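Local coordinates for protein adhesin (Neisseria gonorrhoeae, PDB 6GQ4) that probably acts as a surface-exposed adhesin of the gonococcus and may also inhibit lysozyme, at residues T61-E66 with L71-M76. Numbering follows the deposited sequence. Where two conformers were deposited one is given.
Sequences TFYGKE and LSTGAM
The hydroxyl OG1 of Thr-61 donates to the backbone O of Gly-74 at 2.6 Å. This is the shortest polar bond between 61-66 and 71-76. With chi1 at -49°, OG1 stands opposite its own carbonyl carbon across the CA-CB bond, which turns it to the carbonyl of Gly-74, next in the chain after Thr-73. The donor is tilted 26° from that carbonyl plane.

The two strands are antiparallel. Thr-61 and Thr-73 form one hydrogen-bonded pair, with Thr-61 N to Thr-73 O at 2.9 Å. Tyr-63 and Leu-71 form the next, with Tyr-63 N to Leu-71 O at 2.9 Å and an N-H...O angle of 165°. Phe-62 and Ser-72 make the non-hydrogen-bonded pair between them. Their side chains lie on the other face of the sheet from those of Tyr-63 and Leu-71, and Phe-62 CD1 meets Ser-72 CB at 3.5 Å.

Tyr-63 and Leu-71 run side by side, with CD1 of the ring 3.8 Å from Leu-71 CD2. Thr-73 CG2 lies at the ring edge, 4.1 Å from Tyr-63 CE1. Met-76 CB and CG both lie 3.4 Å from Tyr-63 OH, and bends at chi2 and chi3 curl CE back to 3.8 Å from this OH. The hydroxyl itself is hydrogen-bonded to Thr-35 OG1.

The pair is a beta hairpin. Strand 70-73 pairs on its other side with strand 86-89. Tyr-63 packs on Ala-38 of strand 35-42, and Leu-71 on Val-25 of strand 22-29. Strand 61-63 is last in the sheet order, yet bonds to 50-52, consistent with a closed, barrel-like fold.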
ATOM      1  N   THR A  61       3.934  -6.835  -5.155  1.00 10.19           N
ATOM      2  CA  THR A  61       4.521  -6.293  -3.947  1.00 10.02           C
ATOM      3  C   THR A  61       3.551  -6.496  -2.768  1.00 10.67           C
ATOM      4  O   THR A  61       2.369  -6.214  -2.937  1.00 11.02           O
ATOM      5  CB  THR A  61       4.831  -4.799  -4.089  1.00  9.77           C
ATOM      6  OG1 THR A  61       5.551  -4.599  -5.319  1.00 11.64           O
ATOM      7  CG2 THR A  61       5.633  -4.308  -2.906  1.00 10.42           C
ATOM      8  N   PHE A  62       4.078  -6.892  -1.618  1.00 11.24           N
ATOM      9  CA  PHE A  62       3.350  -7.090  -0.408  1.00 10.76           C
ATOM     10  C   PHE A  62       4.009  -6.339   0.725  1.00 11.34           C
ATOM     11  O   PHE A  62       5.250  -6.327   0.867  1.00 13.11           O
ATOM     12  CB  PHE A  62       3.336  -8.573   0.029  1.00 13.22           C
ATOM     13  CG  PHE A  62       2.712  -9.461  -1.004  1.00 13.72           C
ATOM     14  CD1 PHE A  62       1.360  -9.703  -1.002  1.00 15.01           C
ATOM     15  CD2 PHE A  62       3.462 -10.023  -2.016  1.00 12.93           C
ATOM     16  CE1 PHE A  62       0.774 -10.501  -1.973  1.00 18.62           C
ATOM     17  CE2 PHE A  62       2.882 -10.849  -2.973  1.00 14.15           C
ATOM     18  CZ  PHE A  62       1.529 -11.038  -2.976  1.00 18.61           C
ATOM     19  N   TYR A  63       3.166  -5.684   1.519  1.00 12.98           N
ATOM     20  CA  TYR A  63       3.579  -4.973   2.714  1.00 12.90           C
ATOM     21  C   TYR A  63       2.924  -5.619   3.925  1.00 10.82           C
ATOM     22  O   TYR A  63       1.729  -5.832   3.834  1.00 15.27           O
ATOM     23  CB  TYR A  63       3.206  -3.481   2.631  1.00 10.86           C
ATOM     24  CG  TYR A  63       3.741  -2.756   1.403  1.00 10.84           C
ATOM     25  CD1 TYR A  63       3.046  -2.774   0.216  1.00 10.95           C
ATOM     26  CD2 TYR A  63       4.952  -2.079   1.428  1.00 11.22           C
ATOM     27  CE1 TYR A  63       3.463  -2.150  -0.933  1.00 10.29           C
ATOM     28  CE2 TYR A  63       5.365  -1.431   0.295  1.00 10.69           C
ATOM     29  CZ  TYR A  63       4.639  -1.422  -0.882  1.00 10.37           C
ATOM     30  OH  TYR A  63       5.060  -0.872  -2.099  1.00 12.28           O
ATOM     31  N   GLY A  64       3.676  -5.763   5.011  1.00 10.58           N
ATOM     32  CA  GLY A  64       3.153  -6.264   6.281  1.00 12.39           C
ATOM     33  C   GLY A  64       3.677  -7.651   6.590  1.00 14.06           C
ATOM     34  O   GLY A  64       4.161  -8.383   5.719  1.00 17.37           O
ATOM     35  N   LYS A  65       3.666  -7.986   7.862  1.00 21.23           N
ATOM     36  CA  LYS A  65       4.024  -9.348   8.357  1.00 24.29           C
ATOM     37  C   LYS A  65       2.837 -10.300   8.222  1.00 23.05           C
ATOM     38  O   LYS A  65       1.701  -9.877   8.380  1.00 27.20           O
ATOM     39  CB  LYS A  65       4.387  -9.302   9.846  1.00 36.02           C
ATOM     40  CG  LYS A  65       5.703  -8.600  10.162  1.00 48.60           C
ATOM     41  CD  LYS A  65       6.943  -9.425   9.835  1.00 59.44           C
ATOM     42  CE  LYS A  65       7.198 -10.540  10.824  1.00 60.43           C
ATOM     43  NZ  LYS A  65       8.614 -10.539  11.249  1.00 61.42           N
ATOM     44  N   GLU A  66       3.120 -11.602   8.083  1.00 30.61           N
ATOM     45  CA  GLU A  66       2.080 -12.697   8.332  1.00 35.22           C
ATOM     46  C   GLU A  66       1.468 -12.483   9.702  1.00 31.30           C
ATOM     47  O   GLU A  66       2.234 -12.261  10.639  1.00 42.53           O
ATOM     48  CB  GLU A  66       2.667 -14.106   8.474  1.00 36.36           C
ATOM     49  CG  GLU A  66       3.443 -14.546   7.273  1.00 41.84           C
ATOM     50  CD  GLU A  66       2.705 -14.465   5.955  1.00 48.45           C
ATOM     51  OE1 GLU A  66       1.484 -14.728   5.944  1.00 48.04           O
ATOM     52  OE2 GLU A  66       3.343 -14.120   4.945  1.00 51.48           O
ATOM     53  N   LEU A  71      -0.955  -5.147   2.759  1.00 17.90           N
ATOM     54  CA  LEU A  71      -1.312  -4.470   1.521  1.00 17.62           C
ATOM     55  C   LEU A  71      -0.692  -5.235   0.342  1.00 10.84           C
ATOM     56  O   LEU A  71       0.534  -5.511   0.404  1.00 13.42           O
ATOM     57  CB  LEU A  71      -0.832  -3.019   1.593  1.00 18.89           C
ATOM     58  CG  LEU A  71      -1.347  -2.114   0.478  1.00 16.82           C
ATOM     59  CD1 LEU A  71      -1.371  -0.672   0.962  1.00 14.69           C
ATOM     60  CD2 LEU A  71      -0.578  -2.239  -0.831  1.00 14.09           C
ATOM     61  N   SER A  72      -1.488  -5.545  -0.676  1.00 12.50           N
ATOM     62  CA  SER A  72      -0.919  -6.219  -1.843  0.50 12.54           C
ATOM     63  C   SER A  72      -1.272  -5.425  -3.104  1.00 12.55           C
ATOM     64  O   SER A  72      -2.318  -4.817  -3.256  1.00 14.82           O
ATOM     65  CB  SER A  72      -1.326  -7.664  -1.947  0.50 13.70           C
ATOM     66  OG  SER A  72      -2.721  -7.752  -2.128  0.50 14.55           O
ATOM     67  N   THR A  73      -0.279  -5.400  -4.001  1.00 11.42           N
ATOM     68  CA  THR A  73      -0.340  -4.631  -5.205  1.00 12.12           C
ATOM     69  C   THR A  73       0.688  -5.222  -6.197  1.00 12.04           C
ATOM     70  O   THR A  73       1.253  -6.314  -5.988  1.00 12.84           O
ATOM     71  CB  THR A  73      -0.092  -3.142  -4.886  1.00 12.21           C
ATOM     72  OG1 THR A  73      -0.367  -2.320  -6.026  1.00 14.89           O
ATOM     73  CG2 THR A  73       1.315  -2.860  -4.388  1.00 14.14           C
ATOM     74  N   GLY A  74       0.786  -4.563  -7.348  1.00 11.78           N
ATOM     75  CA  GLY A  74       1.745  -4.884  -8.406  1.00 12.34           C
ATOM     76  C   GLY A  74       3.143  -4.380  -8.096  1.00 11.31           C
ATOM     77  O   GLY A  74       3.525  -4.183  -6.950  1.00  9.75           O
ATOM     78  N   ALA A  75       3.910  -4.163  -9.156  1.00 12.85           N
ATOM     79  CA  ALA A  75       5.266  -3.662  -9.036  1.00 13.06           C
ATOM     80  C   ALA A  75       5.190  -2.218  -8.561  1.00 12.32           C
ATOM     81  O   ALA A  75       4.337  -1.410  -9.036  1.00 17.52           O
ATOM     82  CB  ALA A  75       5.967  -3.780 -10.372  1.00 16.46           C
ATOM     83  N   MET A  76       6.021  -1.891  -7.569  1.00 11.25           N
ATOM     84  CA  MET A  76       5.948  -0.537  -6.961  1.00 11.17           C
ATOM     85  C   MET A  76       7.302   0.137  -6.999  1.00 11.26           C
ATOM     86  O   MET A  76       8.237  -0.308  -6.399  1.00 14.36           O
ATOM     87  CB  MET A  76       5.484  -0.616  -5.507  1.00 12.47           C
ATOM     88  CG  MET A  76       4.076  -1.062  -5.400  1.00 14.19           C
ATOM     89  SD  MET A  76       2.907   0.253  -5.848  1.00 13.81           S
ATOM     90  CE  MET A  76       2.675   1.129  -4.307  1.00 16.53           C
TER